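Local coordinates for Low molecular weight heat shock protein (Xanthomonas axonopodis pv. citri, PDB 3GT6) that probably acts as a molecular chaperone of the small heat shock protein family, working as an oligomer built from alpha-crystallin domains, at residues A[4-9]-A[23-28]; A[33-38]-A[84-89]; A[42-47]-A[71-76]. All coordinates share one frame; numbering follows the deposited sequence.

Contact 1. Residues A[4-9]-A[23-28]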
ATOM      1  N   ALA A   4       8.042  -6.453 -13.532  1.00 57.01           N
ATOM      2  CA  ALA A   4       8.749  -6.310 -12.219  1.00 54.05           C
ATOM      3  C   ALA A   4       9.594  -5.033 -12.137  1.00 51.58           C
ATOM      4  O   ALA A   4      10.788  -5.071 -11.879  1.00 51.23           O
ATOM      5  CB  ALA A   4       9.573  -7.594 -11.802  1.00 54.58           C
ATOM      6  N   GLN A   5       8.937  -3.903 -12.364  1.00 48.89           N
ATOM      7  CA  GLN A   5       9.494  -2.546 -12.109  1.00 46.05           C
ATOM      8  C   GLN A   5       9.569  -2.177 -10.599  1.00 42.93           C
ATOM      9  O   GLN A   5      10.291  -1.219 -10.218  1.00 44.63           O
ATOM     10  CB  GLN A   5       8.663  -1.468 -12.859  1.00 46.25           C
ATOM     11  CG  GLN A   5       8.599  -1.691 -14.367  1.00 46.76           C
ATOM     12  CD  GLN A   5       7.585  -0.801 -15.050  1.00 50.21           C
ATOM     13  OE1 GLN A   5       6.385  -1.134 -15.138  1.00 43.48           O
ATOM     14  NE2 GLN A   5       8.069   0.349 -15.575  1.00 52.20           N
ATOM     15  N   TRP A   6       8.757  -2.878  -9.797  1.00 36.54           N
ATOM     16  CA  TRP A   6       8.695  -2.777  -8.335  1.00 30.76           C
ATOM     17  C   TRP A   6       8.263  -4.103  -7.734  1.00 27.36           C
ATOM     18  O   TRP A   6       7.690  -4.940  -8.405  1.00 23.44           O
ATOM     19  CB  TRP A   6       7.807  -1.674  -7.782  1.00 29.84           C
ATOM     20  CG  TRP A   6       6.339  -1.853  -7.802  1.00 26.27           C
ATOM     21  CD1 TRP A   6       5.568  -1.961  -8.911  1.00 31.45           C
ATOM     22  CD2 TRP A   6       5.423  -1.765  -6.701  1.00 24.44           C
ATOM     23  NE1 TRP A   6       4.221  -1.991  -8.580  1.00 28.55           N
ATOM     24  CE2 TRP A   6       4.100  -1.859  -7.233  1.00 23.94           C
ATOM     25  CE3 TRP A   6       5.574  -1.602  -5.334  1.00 20.12           C
ATOM     26  CZ2 TRP A   6       2.930  -1.846  -6.433  1.00 22.72           C
ATOM     27  CZ3 TRP A   6       4.412  -1.625  -4.555  1.00 22.96           C
ATOM     28  CH2 TRP A   6       3.111  -1.720  -5.108  1.00 20.68           C
ATOM     29  N   VAL A   7       8.559  -4.240  -6.442  1.00 23.13           N
ATOM     30  CA  VAL A   7       8.503  -5.521  -5.798  1.00 22.34           C
ATOM     31  C   VAL A   7       7.631  -5.280  -4.547  1.00 20.88           C
ATOM     32  O   VAL A   7       8.142  -4.898  -3.488  1.00 22.18           O
ATOM     33  CB  VAL A   7       9.964  -6.059  -5.510  1.00 23.00           C
ATOM     34  CG1 VAL A   7       9.938  -7.526  -4.926  1.00 20.84           C
ATOM     35  CG2 VAL A   7      10.854  -6.007  -6.836  1.00 20.94           C
ATOM     36  N   PRO A   8       6.308  -5.431  -4.694  1.00 17.69           N
ATOM     37  CA  PRO A   8       5.383  -5.258  -3.596  1.00 17.10           C
ATOM     38  C   PRO A   8       5.789  -6.201  -2.453  1.00 16.96           C
ATOM     39  O   PRO A   8       6.248  -7.351  -2.697  1.00 16.45           O
ATOM     40  CB  PRO A   8       4.054  -5.729  -4.196  1.00 19.14           C
ATOM     41  CG  PRO A   8       4.209  -5.490  -5.705  1.00 16.85           C
ATOM     42  CD  PRO A   8       5.655  -5.664  -5.989  1.00 17.11           C
ATOM     43  N   ARG A   9       5.644  -5.725  -1.233  1.00 16.73           N
ATOM     44  CA  ARG A   9       5.867  -6.531  -0.023  1.00 15.86           C
ATOM     45  C   ARG A   9       4.753  -7.548   0.185  1.00 16.50           C
ATOM     46  O   ARG A   9       3.543  -7.209   0.161  1.00 14.97           O
ATOM     47  CB  ARG A   9       5.868  -5.619   1.230  1.00 18.08           C
ATOM     48  CG  ARG A   9       6.793  -4.438   1.110  1.00 20.86           C
ATOM     49  CD  ARG A   9       8.118  -4.847   1.460  1.00 24.41           C
ATOM     50  NE  ARG A   9       9.038  -3.705   1.677  1.00 26.06           N
ATOM     51  CZ  ARG A   9      10.348  -3.874   1.571  1.00 29.80           C
ATOM     52  NH1 ARG A   9      10.825  -5.092   1.290  1.00 29.42           N
ATOM     53  NH2 ARG A   9      11.175  -2.889   1.763  1.00 28.44           N
ATOM     54  N   ALA A  23      -0.401  -9.133   0.438  1.00 14.03           N
ATOM     55  CA  ALA A  23       0.442  -8.397  -0.475  1.00 13.31           C
ATOM     56  C   ALA A  23       0.038  -6.940  -0.346  1.00 14.70           C
ATOM     57  O   ALA A  23      -1.157  -6.594  -0.450  1.00 15.45           O
ATOM     58  CB  ALA A  23       0.196  -8.876  -1.885  1.00 12.01           C
ATOM     59  N   ASP A  24       1.006  -6.070  -0.099  1.00 14.23           N
ATOM     60  CA  ASP A  24       0.729  -4.636  -0.028  1.00 14.45           C
ATOM     61  C   ASP A  24       0.781  -4.175  -1.449  1.00 14.26           C
ATOM     62  O   ASP A  24       1.873  -4.037  -2.055  1.00 14.16           O
ATOM     63  CB  ASP A  24       1.846  -3.921   0.749  1.00 13.50           C
ATOM     64  CG  ASP A  24       1.676  -4.050   2.265  1.00 13.36           C
ATOM     65  OD1 ASP A  24       0.661  -4.550   2.735  1.00 15.97           O
ATOM     66  OD2 ASP A  24       2.526  -3.593   3.000  1.00 16.89           O
ATOM     67  N   LEU A  25      -0.406  -3.885  -1.951  1.00 15.15           N
ATOM     68  CA  LEU A  25      -0.592  -3.492  -3.349  1.00 15.66           C
ATOM     69  C   LEU A  25      -1.424  -2.223  -3.295  1.00 15.63           C
ATOM     70  O   LEU A  25      -2.523  -2.180  -3.837  1.00 15.64           O
ATOM     71  CB  LEU A  25      -1.326  -4.610  -4.113  1.00 13.52           C
ATOM     72  CG  LEU A  25      -0.421  -5.846  -4.269  1.00 15.29           C
ATOM     73  CD1 LEU A  25      -1.109  -7.030  -4.907  1.00 13.47           C
ATOM     74  CD2 LEU A  25       0.767  -5.447  -5.094  1.00 13.21           C
ATOM     75  N   PRO A  26      -0.887  -1.170  -2.650  1.00 15.88           N
ATOM     76  CA  PRO A  26      -1.721   0.010  -2.562  1.00 16.36           C
ATOM     77  C   PRO A  26      -1.998   0.627  -3.963  1.00 17.47           C
ATOM     78  O   PRO A  26      -1.154   0.590  -4.843  1.00 19.51           O
ATOM     79  CB  PRO A  26      -0.865   0.988  -1.748  1.00 15.28           C
ATOM     80  CG  PRO A  26       0.618   0.464  -1.886  1.00 14.58           C
ATOM     81  CD  PRO A  26       0.414  -1.029  -1.940  1.00 16.16           C
ATOM     82  N   GLY A  27      -3.159   1.221  -4.133  1.00 18.97           N
ATOM     83  CA  GLY A  27      -3.455   2.029  -5.326  1.00 19.31           C
ATOM     84  C   GLY A  27      -3.786   1.203  -6.550  1.00 21.48           C
ATOM     85  O   GLY A  27      -3.579   1.687  -7.645  1.00 22.44           O
ATOM     86  N   ILE A  28      -4.233  -0.050  -6.385  1.00 22.80           N
ATOM     87  CA  ILE A  28      -4.655  -0.884  -7.541  1.00 25.28           C
ATOM     88  C   ILE A  28      -5.932  -1.510  -7.119  1.00 25.47           C
ATOM     89  O   ILE A  28      -6.020  -1.970  -5.976  1.00 23.93           O
ATOM     90  CB  ILE A  28      -3.696  -2.086  -7.842  1.00 26.21           C
ATOM     91  CG1 ILE A  28      -2.266  -1.676  -7.753  1.00 28.78           C
ATOM     92  CG2 ILE A  28      -3.886  -2.621  -9.238  1.00 26.29           C
ATOM     93  CD1 ILE A  28      -1.374  -2.847  -7.515  1.00 32.85           C
TER
HETATM   94  O   HOH W   1       4.315  -3.078  -1.345  1.00 21.10           O
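Trp6 reaches from segment 4-9 to the end of strand 18-24 and the type II turn (Leu25 to Ile28) after it, showing how a large ring can bridge a loop and the end of a strand. At CB, chi1 of 76° sets CG between the backbone N and the carbonyl carbon, which lays the indole against the Pro8 ring. There Pro8 covers one face, its CG 3.7 Å above the plane and over the centre. On the five-membered ring, NE1 makes a weak hydrogen bond with Gly67 O. The far corner of the six-membered ring does the bridging: CH2 lies 4.2 Å from Pro26 CD, which sits at the ring edge, and 4.0 Å from Asp24 O, which approaches obliquely.

The same proline ring turns its flank to Leu25: CB lies 3.4 Å from Leu25 CD2, tighter than van der Waals contact. Alongside, the backbones are joined once directly and once through a water. Asp24 N donates to Arg9 O over 2.8 Å, nearly straight (171°), and the water accepts from Arg9 N and donates to Asp24 O. The charged ends serve the dimer instead: Asp24 OD1 meets Arg48 and Arg64, and Arg9 NH1 meets Glu63, all of the second subunit. The chemistry therefore divides: apolar side chains, a backbone bond and a water join segment 4-9 to the strand end, while charges join the two chains.

Contact 2. Residues A[33-38]-A[84-89]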
ATOM      1  N   ILE A  33      -5.643  -7.278 -10.283  1.00 22.29           N
ATOM      2  CA  ILE A  33      -4.440  -7.958  -9.779  1.00 19.21           C
ATOM      3  C   ILE A  33      -4.630  -9.408 -10.116  1.00 18.66           C
ATOM      4  O   ILE A  33      -5.622 -10.026  -9.703  1.00 18.87           O
ATOM      5  CB  ILE A  33      -4.255  -7.887  -8.239  1.00 18.45           C
ATOM      6  CG1 ILE A  33      -4.056  -6.463  -7.804  1.00 17.27           C
ATOM      7  CG2 ILE A  33      -2.989  -8.712  -7.833  1.00 15.68           C
ATOM      8  CD1 ILE A  33      -4.306  -6.298  -6.313  1.00 19.92           C
ATOM      9  N   GLU A  34      -3.696  -9.959 -10.865  1.00 17.92           N
ATOM     10  CA  GLU A  34      -3.867 -11.346 -11.249  1.00 19.31           C
ATOM     11  C   GLU A  34      -3.128 -12.255 -10.257  1.00 18.74           C
ATOM     12  O   GLU A  34      -1.938 -12.093 -10.008  1.00 18.16           O
ATOM     13  CB  GLU A  34      -3.346 -11.537 -12.680  1.00 18.93           C
ATOM     14  CG  GLU A  34      -3.455 -12.969 -13.162  1.00 25.90           C
ATOM     15  CD  GLU A  34      -2.621 -13.157 -14.435  1.00 33.00           C
ATOM     16  OE1 GLU A  34      -3.166 -12.834 -15.481  1.00 38.00           O
ATOM     17  OE2 GLU A  34      -1.430 -13.568 -14.372  1.00 37.50           O
ATOM     18  N   VAL A  35      -3.839 -13.235  -9.747  1.00 18.88           N
ATOM     19  CA  VAL A  35      -3.278 -14.147  -8.803  1.00 20.15           C
ATOM     20  C   VAL A  35      -3.493 -15.534  -9.346  1.00 21.97           C
ATOM     21  O   VAL A  35      -4.640 -15.969  -9.503  1.00 23.51           O
ATOM     22  CB  VAL A  35      -4.018 -14.055  -7.443  1.00 18.13           C
ATOM     23  CG1 VAL A  35      -3.526 -15.139  -6.516  1.00 16.20           C
ATOM     24  CG2 VAL A  35      -3.827 -12.690  -6.840  1.00 16.31           C
ATOM     25  N   GLN A  36      -2.417 -16.250  -9.615  1.00 21.52           N
ATOM     26  CA  GLN A  36      -2.600 -17.618 -10.069  1.00 22.70           C
ATOM     27  C   GLN A  36      -1.491 -18.458  -9.597  1.00 21.03           C
ATOM     28  O   GLN A  36      -0.485 -17.940  -9.116  1.00 19.86           O
ATOM     29  CB  GLN A  36      -2.694 -17.733 -11.566  1.00 24.46           C
ATOM     30  CG  GLN A  36      -1.649 -17.070 -12.305  1.00 29.94           C
ATOM     31  CD  GLN A  36      -2.072 -17.008 -13.764  1.00 41.23           C
ATOM     32  OE1 GLN A  36      -3.113 -16.415 -14.107  1.00 45.35           O
ATOM     33  NE2 GLN A  36      -1.315 -17.681 -14.621  1.00 41.21           N
ATOM     34  N   MET A  37      -1.750 -19.750  -9.600  1.00 20.66           N
ATOM     35  CA  MET A  37      -0.726 -20.739  -9.340  1.00 23.10           C
ATOM     36  C   MET A  37      -0.532 -21.577 -10.561  1.00 24.26           C
ATOM     37  O   MET A  37      -1.490 -22.018 -11.207  1.00 24.66           O
ATOM     38  CB  MET A  37      -1.143 -21.674  -8.210  1.00 23.04           C
ATOM     39  CG  MET A  37      -0.560 -21.303  -6.940  1.00 25.18           C
ATOM     40  SD  MET A  37      -1.018 -22.353  -5.594  1.00 27.22           S
ATOM     41  CE  MET A  37       0.304 -23.505  -5.671  1.00 22.26           C
ATOM     42  N   ASP A  38       0.712 -21.868 -10.853  1.00 25.38           N
ATOM     43  CA  ASP A  38       1.006 -22.666 -11.984  1.00 27.61           C
ATOM     44  C   ASP A  38       2.188 -23.507 -11.555  1.00 26.28           C
ATOM     45  O   ASP A  38       3.234 -22.981 -11.186  1.00 24.97           O
ATOM     46  CB  ASP A  38       1.347 -21.774 -13.184  1.00 30.68           C
ATOM     47  CG  ASP A  38       1.626 -22.612 -14.472  1.00 38.08           C
ATOM     48  OD1 ASP A  38       0.948 -23.664 -14.689  1.00 43.89           O
ATOM     49  OD2 ASP A  38       2.529 -22.215 -15.233  1.00 40.96           O
ATOM     50  N   ILE A  84      -7.740 -21.231  -4.486  1.00 15.40           N
ATOM     51  CA  ILE A  84      -7.242 -19.913  -4.170  1.00 15.52           C
ATOM     52  C   ILE A  84      -8.413 -18.946  -4.106  1.00 16.37           C
ATOM     53  O   ILE A  84      -9.271 -18.973  -5.004  1.00 17.49           O
ATOM     54  CB  ILE A  84      -6.304 -19.416  -5.277  1.00 16.35           C
ATOM     55  CG1 ILE A  84      -5.113 -20.373  -5.459  1.00 17.18           C
ATOM     56  CG2 ILE A  84      -5.858 -17.987  -4.977  1.00 15.97           C
ATOM     57  CD1 ILE A  84      -4.291 -20.084  -6.671  1.00 17.41           C
ATOM     58  N   THR A  85      -8.524 -18.147  -3.047  1.00 15.18           N
ATOM     59  CA  THR A  85      -9.315 -16.909  -3.164  1.00 15.15           C
ATOM     60  C   THR A  85      -8.407 -15.719  -3.002  1.00 15.01           C
ATOM     61  O   THR A  85      -7.349 -15.861  -2.431  1.00 14.26           O
ATOM     62  CB  THR A  85     -10.391 -16.774  -2.103  1.00 13.19           C
ATOM     63  OG1 THR A  85      -9.782 -17.002  -0.861  1.00 14.03           O
ATOM     64  CG2 THR A  85     -11.513 -17.821  -2.311  1.00 14.69           C
ATOM     65  N   ALA A  86      -8.834 -14.536  -3.454  1.00 14.78           N
ATOM     66  CA  ALA A  86      -7.975 -13.349  -3.336  1.00 17.70           C
ATOM     67  C   ALA A  86      -8.923 -12.190  -3.186  1.00 17.28           C
ATOM     68  O   ALA A  86      -9.847 -12.086  -3.964  1.00 18.30           O
ATOM     69  CB  ALA A  86      -7.151 -13.173  -4.620  1.00 16.79           C
ATOM     70  N   ALA A  87      -8.756 -11.397  -2.131  1.00 18.79           N
ATOM     71  CA  ALA A  87      -9.662 -10.305  -1.826  1.00 19.64           C
ATOM     72  C   ALA A  87      -8.817  -9.218  -1.168  1.00 19.67           C
ATOM     73  O   ALA A  87      -7.898  -9.515  -0.430  1.00 19.19           O
ATOM     74  CB  ALA A  87     -10.807 -10.784  -0.851  1.00 17.76           C
ATOM     75  N   GLY A  88      -9.100  -7.962  -1.511  1.00 20.36           N
ATOM     76  CA  GLY A  88      -8.234  -6.906  -1.156  1.00 20.61           C
ATOM     77  C   GLY A  88      -9.027  -5.967  -0.310  1.00 23.85           C
ATOM     78  O   GLY A  88     -10.224  -5.796  -0.465  1.00 23.69           O
ATOM     79  N   ARG A  89      -8.348  -5.287   0.570  1.00 25.04           N
ATOM     80  CA  ARG A  89      -9.003  -4.286   1.342  1.00 26.22           C
ATOM     81  C   ARG A  89      -7.942  -3.243   1.702  1.00 24.18           C
ATOM     82  O   ARG A  89      -6.884  -3.603   2.225  1.00 22.26           O
ATOM     83  CB  ARG A  89      -9.556  -4.991   2.593  1.00 26.81           C
ATOM     84  CG  ARG A  89      -9.834  -4.119   3.740  1.00 35.64           C
ATOM     85  CD  ARG A  89     -11.076  -4.581   4.521  1.00 46.75           C
ATOM     86  NE  ARG A  89     -11.894  -3.397   4.843  1.00 53.85           N
ATOM     87  CZ  ARG A  89     -11.781  -2.662   5.963  1.00 58.19           C
ATOM     88  NH1 ARG A  89     -10.899  -2.986   6.925  1.00 59.04           N
ATOM     89  NH2 ARG A  89     -12.563  -1.591   6.129  1.00 56.86           N
TER
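Ile84 packs against both Val35 and Met37, using a different branch for each, and so shows how the outer strand 34-38 and the run 84-89 can meet through side chains without sharing a sheet. Its CG2 lies 4.0 Å from Val35 CG1. With chi1 at -59°, CG1 stands beside the backbone N and carries CD1 toward the methionine, where CD1 comes to 3.8 Å from Met37 CB. The same methyl also lies near the methionine chain beyond CB, 3.9 Å from Met37 CG and 4.1 Å from Met37 SD, a chain extended at chi2 (180°) and bent about the CG-SD bond (chi3 92°). Val35 divides its work in the same way, since its second methyl, CG2, meets Ala86 CB at 4.0 Å.

These contacts are wholly apolar. The CA atoms of Val35 and Ala86 are 7.3 Å apart, too far for backbone pairing. Each strand is instead bonded within its own sheet: Glu34 and Gln36 bond through the backbone to Arg45 and Ser43, while Thr85 and Ala87 bond to Arg96 and Glu94. Beneath the first shell, Val35 rests on Leu93, Ile84 on Ile95 and Met37 on Leu42.

In small heat shock proteins the groove between these two strands commonly receives the C-terminal I-X-I/V motif of a partner subunit, a role consistent with the solvent-accessible, apolar lining here. Their meeting closes one side of the beta sandwich: strand 34-38 borders the three-stranded sheet with 41-48 next to it, and strand 85-89 borders the four-stranded sheet beside 92-98.

Contact 3. Residues A[42-47]-A[71-76]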
ATOM      1  N   LEU A  42       3.069 -19.590  -6.959  1.00 16.36           N
ATOM      2  CA  LEU A  42       2.001 -18.600  -6.802  1.00 16.99           C
ATOM      3  C   LEU A  42       2.481 -17.301  -7.416  1.00 17.06           C
ATOM      4  O   LEU A  42       3.538 -16.782  -7.008  1.00 17.86           O
ATOM      5  CB  LEU A  42       1.732 -18.417  -5.304  1.00 15.29           C
ATOM      6  CG  LEU A  42       0.493 -17.628  -4.852  1.00 15.58           C
ATOM      7  CD1 LEU A  42       0.687 -16.160  -5.049  1.00 14.27           C
ATOM      8  CD2 LEU A  42      -0.745 -18.082  -5.586  1.00 14.53           C
ATOM      9  N   SER A  43       1.762 -16.743  -8.372  1.00 16.18           N
ATOM     10  CA  SER A  43       2.142 -15.426  -8.829  1.00 15.65           C
ATOM     11  C   SER A  43       1.100 -14.408  -8.515  1.00 15.75           C
ATOM     12  O   SER A  43      -0.142 -14.660  -8.487  1.00 15.19           O
ATOM     13  CB  SER A  43       2.375 -15.348 -10.376  1.00 16.52           C
ATOM     14  OG  SER A  43       3.149 -16.433 -10.746  0.50 19.60           O
ATOM     15  N   ILE A  44       1.596 -13.209  -8.345  1.00 15.02           N
ATOM     16  CA  ILE A  44       0.722 -12.087  -8.085  1.00 16.55           C
ATOM     17  C   ILE A  44       1.204 -11.019  -9.037  1.00 17.01           C
ATOM     18  O   ILE A  44       2.347 -10.594  -8.978  1.00 16.10           O
ATOM     19  CB  ILE A  44       0.921 -11.508  -6.704  1.00 15.17           C
ATOM     20  CG1 ILE A  44       0.879 -12.624  -5.667  1.00 13.43           C
ATOM     21  CG2 ILE A  44      -0.083 -10.276  -6.493  1.00 16.10           C
ATOM     22  CD1 ILE A  44       1.093 -12.126  -4.156  1.00 10.77           C
ATOM     23  N   ARG A  45       0.386 -10.655  -9.992  1.00 19.11           N
ATOM     24  CA  ARG A  45       0.952  -9.705 -10.939  1.00 21.93           C
ATOM     25  C   ARG A  45      -0.070  -8.715 -11.347  1.00 20.99           C
ATOM     26  O   ARG A  45      -1.293  -8.955 -11.216  1.00 20.81           O
ATOM     27  CB  ARG A  45       1.582 -10.403 -12.156  1.00 22.26           C
ATOM     28  CG  ARG A  45       0.665 -11.192 -12.936  1.00 32.10           C
ATOM     29  CD  ARG A  45       1.433 -12.113 -14.006  1.00 36.00           C
ATOM     30  NE  ARG A  45       2.297 -11.289 -14.863  1.00 44.43           N
ATOM     31  CZ  ARG A  45       2.887 -11.724 -15.991  1.00 49.40           C
ATOM     32  NH1 ARG A  45       2.697 -12.976 -16.416  1.00 48.49           N
ATOM     33  NH2 ARG A  45       3.659 -10.910 -16.701  1.00 49.46           N
ATOM     34  N   GLY A  46       0.435  -7.608 -11.883  1.00 21.17           N
ATOM     35  CA  GLY A  46      -0.457  -6.580 -12.311  1.00 21.47           C
ATOM     36  C   GLY A  46       0.372  -5.359 -12.534  1.00 21.59           C
ATOM     37  O   GLY A  46       1.573  -5.438 -12.655  1.00 20.86           O
ATOM     38  N   GLU A  47      -0.279  -4.230 -12.606  1.00 21.89           N
ATOM     39  CA  GLU A  47       0.440  -3.063 -12.940  1.00 25.68           C
ATOM     40  C   GLU A  47      -0.114  -1.916 -12.163  1.00 25.07           C
ATOM     41  O   GLU A  47      -1.265  -1.613 -12.244  1.00 27.16           O
ATOM     42  CB  GLU A  47       0.354  -2.796 -14.432  1.00 27.26           C
ATOM     43  CG  GLU A  47       1.305  -1.698 -14.804  1.00 34.34           C
ATOM     44  CD  GLU A  47       1.142  -1.237 -16.213  1.00 41.71           C
ATOM     45  OE1 GLU A  47       0.720  -2.029 -17.053  1.00 45.55           O
ATOM     46  OE2 GLU A  47       1.437  -0.066 -16.462  1.00 48.37           O
ATOM     47  N   ARG A  71       5.120 -10.899  -8.476  1.00 17.34           N
ATOM     48  CA  ARG A  71       5.688 -11.540  -7.326  1.00 16.75           C
ATOM     49  C   ARG A  71       5.450 -13.004  -7.536  1.00 17.94           C
ATOM     50  O   ARG A  71       4.368 -13.402  -7.960  1.00 19.26           O
ATOM     51  CB  ARG A  71       4.900 -11.063  -6.089  1.00 14.96           C
ATOM     52  CG  ARG A  71       5.004  -9.614  -5.891  1.00 14.86           C
ATOM     53  CD  ARG A  71       6.470  -9.119  -5.861  1.00 14.52           C
ATOM     54  NE  ARG A  71       6.941  -9.234  -4.512  1.00 18.70           N
ATOM     55  CZ  ARG A  71       7.809 -10.138  -4.060  1.00 18.58           C
ATOM     56  NH1 ARG A  71       8.120 -10.139  -2.769  1.00 16.27           N
ATOM     57  NH2 ARG A  71       8.352 -11.004  -4.882  1.00 20.31           N
ATOM     58  N   ARG A  72       6.444 -13.824  -7.268  1.00 17.41           N
ATOM     59  CA  ARG A  72       6.273 -15.249  -7.373  1.00 17.49           C
ATOM     60  C   ARG A  72       6.767 -15.943  -6.092  1.00 17.58           C
ATOM     61  O   ARG A  72       7.810 -15.585  -5.541  1.00 17.13           O
ATOM     62  CB  ARG A  72       7.155 -15.774  -8.528  1.00 18.07           C
ATOM     63  CG  ARG A  72       6.696 -15.323  -9.941  1.00 23.25           C
ATOM     64  CD  ARG A  72       7.824 -15.499 -11.019  1.00 29.24           C
ATOM     65  NE  ARG A  72       7.861 -16.835 -11.531  1.00 36.77           N
ATOM     66  CZ  ARG A  72       6.881 -17.383 -12.263  1.00 45.75           C
ATOM     67  NH1 ARG A  72       5.769 -16.688 -12.576  1.00 47.62           N
ATOM     68  NH2 ARG A  72       6.994 -18.649 -12.665  1.00 45.95           N
ATOM     69  N   PHE A  73       6.072 -16.979  -5.654  1.00 16.13           N
ATOM     70  CA  PHE A  73       6.525 -17.690  -4.493  1.00 17.15           C
ATOM     71  C   PHE A  73       6.342 -19.160  -4.826  1.00 17.66           C
ATOM     72  O   PHE A  73       5.359 -19.518  -5.454  1.00 16.51           O
ATOM     73  CB  PHE A  73       5.664 -17.276  -3.325  1.00 15.47           C
ATOM     74  CG  PHE A  73       5.717 -15.799  -3.088  1.00 17.90           C
ATOM     75  CD1 PHE A  73       6.857 -15.222  -2.547  1.00 16.08           C
ATOM     76  CD2 PHE A  73       4.687 -14.970  -3.524  1.00 14.82           C
ATOM     77  CE1 PHE A  73       6.967 -13.831  -2.380  1.00 15.18           C
ATOM     78  CE2 PHE A  73       4.809 -13.583  -3.378  1.00 13.84           C
ATOM     79  CZ  PHE A  73       5.960 -13.033  -2.774  1.00 15.97           C
ATOM     80  N   ALA A  74       7.304 -19.989  -4.416  1.00 16.16           N
ATOM     81  CA  ALA A  74       7.273 -21.360  -4.764  1.00 16.07           C
ATOM     82  C   ALA A  74       6.620 -21.970  -3.543  1.00 16.16           C
ATOM     83  O   ALA A  74       7.275 -22.255  -2.536  1.00 18.09           O
ATOM     84  CB  ALA A  74       8.722 -21.862  -4.974  1.00 15.52           C
ATOM     85  N   LEU A  75       5.308 -22.116  -3.578  1.00 15.27           N
ATOM     86  CA  LEU A  75       4.607 -22.569  -2.418  1.00 14.52           C
ATOM     87  C   LEU A  75       4.765 -24.105  -2.307  1.00 16.04           C
ATOM     88  O   LEU A  75       5.030 -24.767  -3.298  1.00 16.17           O
ATOM     89  CB  LEU A  75       3.129 -22.245  -2.516  1.00 14.21           C
ATOM     90  CG  LEU A  75       2.841 -20.734  -2.377  1.00 15.85           C
ATOM     91  CD1 LEU A  75       1.348 -20.597  -2.245  1.00 18.92           C
ATOM     92  CD2 LEU A  75       3.522 -20.311  -1.124  1.00 17.20           C
ATOM     93  N   PRO A  76       4.599 -24.655  -1.113  1.00 17.13           N
ATOM     94  CA  PRO A  76       4.706 -26.138  -0.989  1.00 18.60           C
ATOM     95  C   PRO A  76       3.610 -26.837  -1.785  1.00 20.40           C
ATOM     96  O   PRO A  76       2.578 -26.206  -2.100  1.00 20.43           O
ATOM     97  CB  PRO A  76       4.496 -26.397   0.522  1.00 16.64           C
ATOM     98  CG  PRO A  76       4.854 -25.058   1.183  1.00 20.43           C
ATOM     99  CD  PRO A  76       4.331 -23.995   0.175  1.00 14.51           C
TER
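The Phe73 ring turns an edge toward Ile44, whose CD1 lies near the ring plane, 4.1 Å from Phe73 CE2, while Leu42 O approaches the ring obliquely. Phe73 in turn covers another flat group. Its CZ stands 3.5 Å above one face of the Arg71 guanidinium, offset toward the rim. Arg71 arrives there because its chain folds at chi2 (-53°) and chi3 (-87°), leading its end away from Ile44 and out from the sheet, where Phe73 meets it. The guanidinium is also fixed by polar partners: NE donates to Pro8 O, and NH1 forms a salt bridge with Glu63 of the second subunit.

Beneath these groups lies a regular antiparallel pairing, a worked example of how alternate residues share the backbone bonds. Leu42 with Phe73 and Ile44 with Arg71 are hydrogen-bonded pairs, each closed by two N-H to O=C bonds; Leu42 N to Phe73 O measures 2.7 Å and Arg71 N to Ile44 O measures 2.8 Å. Between them, Ser43 and Arg72 form a non-hydrogen-bonded pair whose side chains emerge on the other face of the sheet. Past the end of the strand, Leu75 lies alongside Leu42 and points the same way, its CD1 3.8 Å from Leu42 CB.

The strand segments are almost exactly antiparallel, at 176°. Strand 41-48 is the middle strand of its sheet, flanked by 34-38 and 67-74. The face bearing Leu42, Ile44 and Phe73 turns to the opposing sheet of the sandwich, where Leu21 and Ala23 of strand 18-24 and Val10 and Ile12 of strand 10-14 pack against it.

From the N terminus, contact 1 comes first, closing a loop that holds strand 10-14 and most of strand 18-24 and ending before the others begin. Contact 2 opens next and does not close until 84-89; contact 3 opens and closes within that span, pairing 42-47 with 71-76. The three touch one another. Leu25 of contact 1 packs on Ile33 of contact 2 and on Ile44 of contact 3, and backbone bonds join strand 34-38 to 41-48. Contact 3 pairs two strands of one sheet, contact 2 joins its edge to the other sheet, and contact 1 ties the N-terminal segment to the sandwich. Contacts 1 and 3 touch the second subunit, which Arg89 of segment 84-89 also reaches.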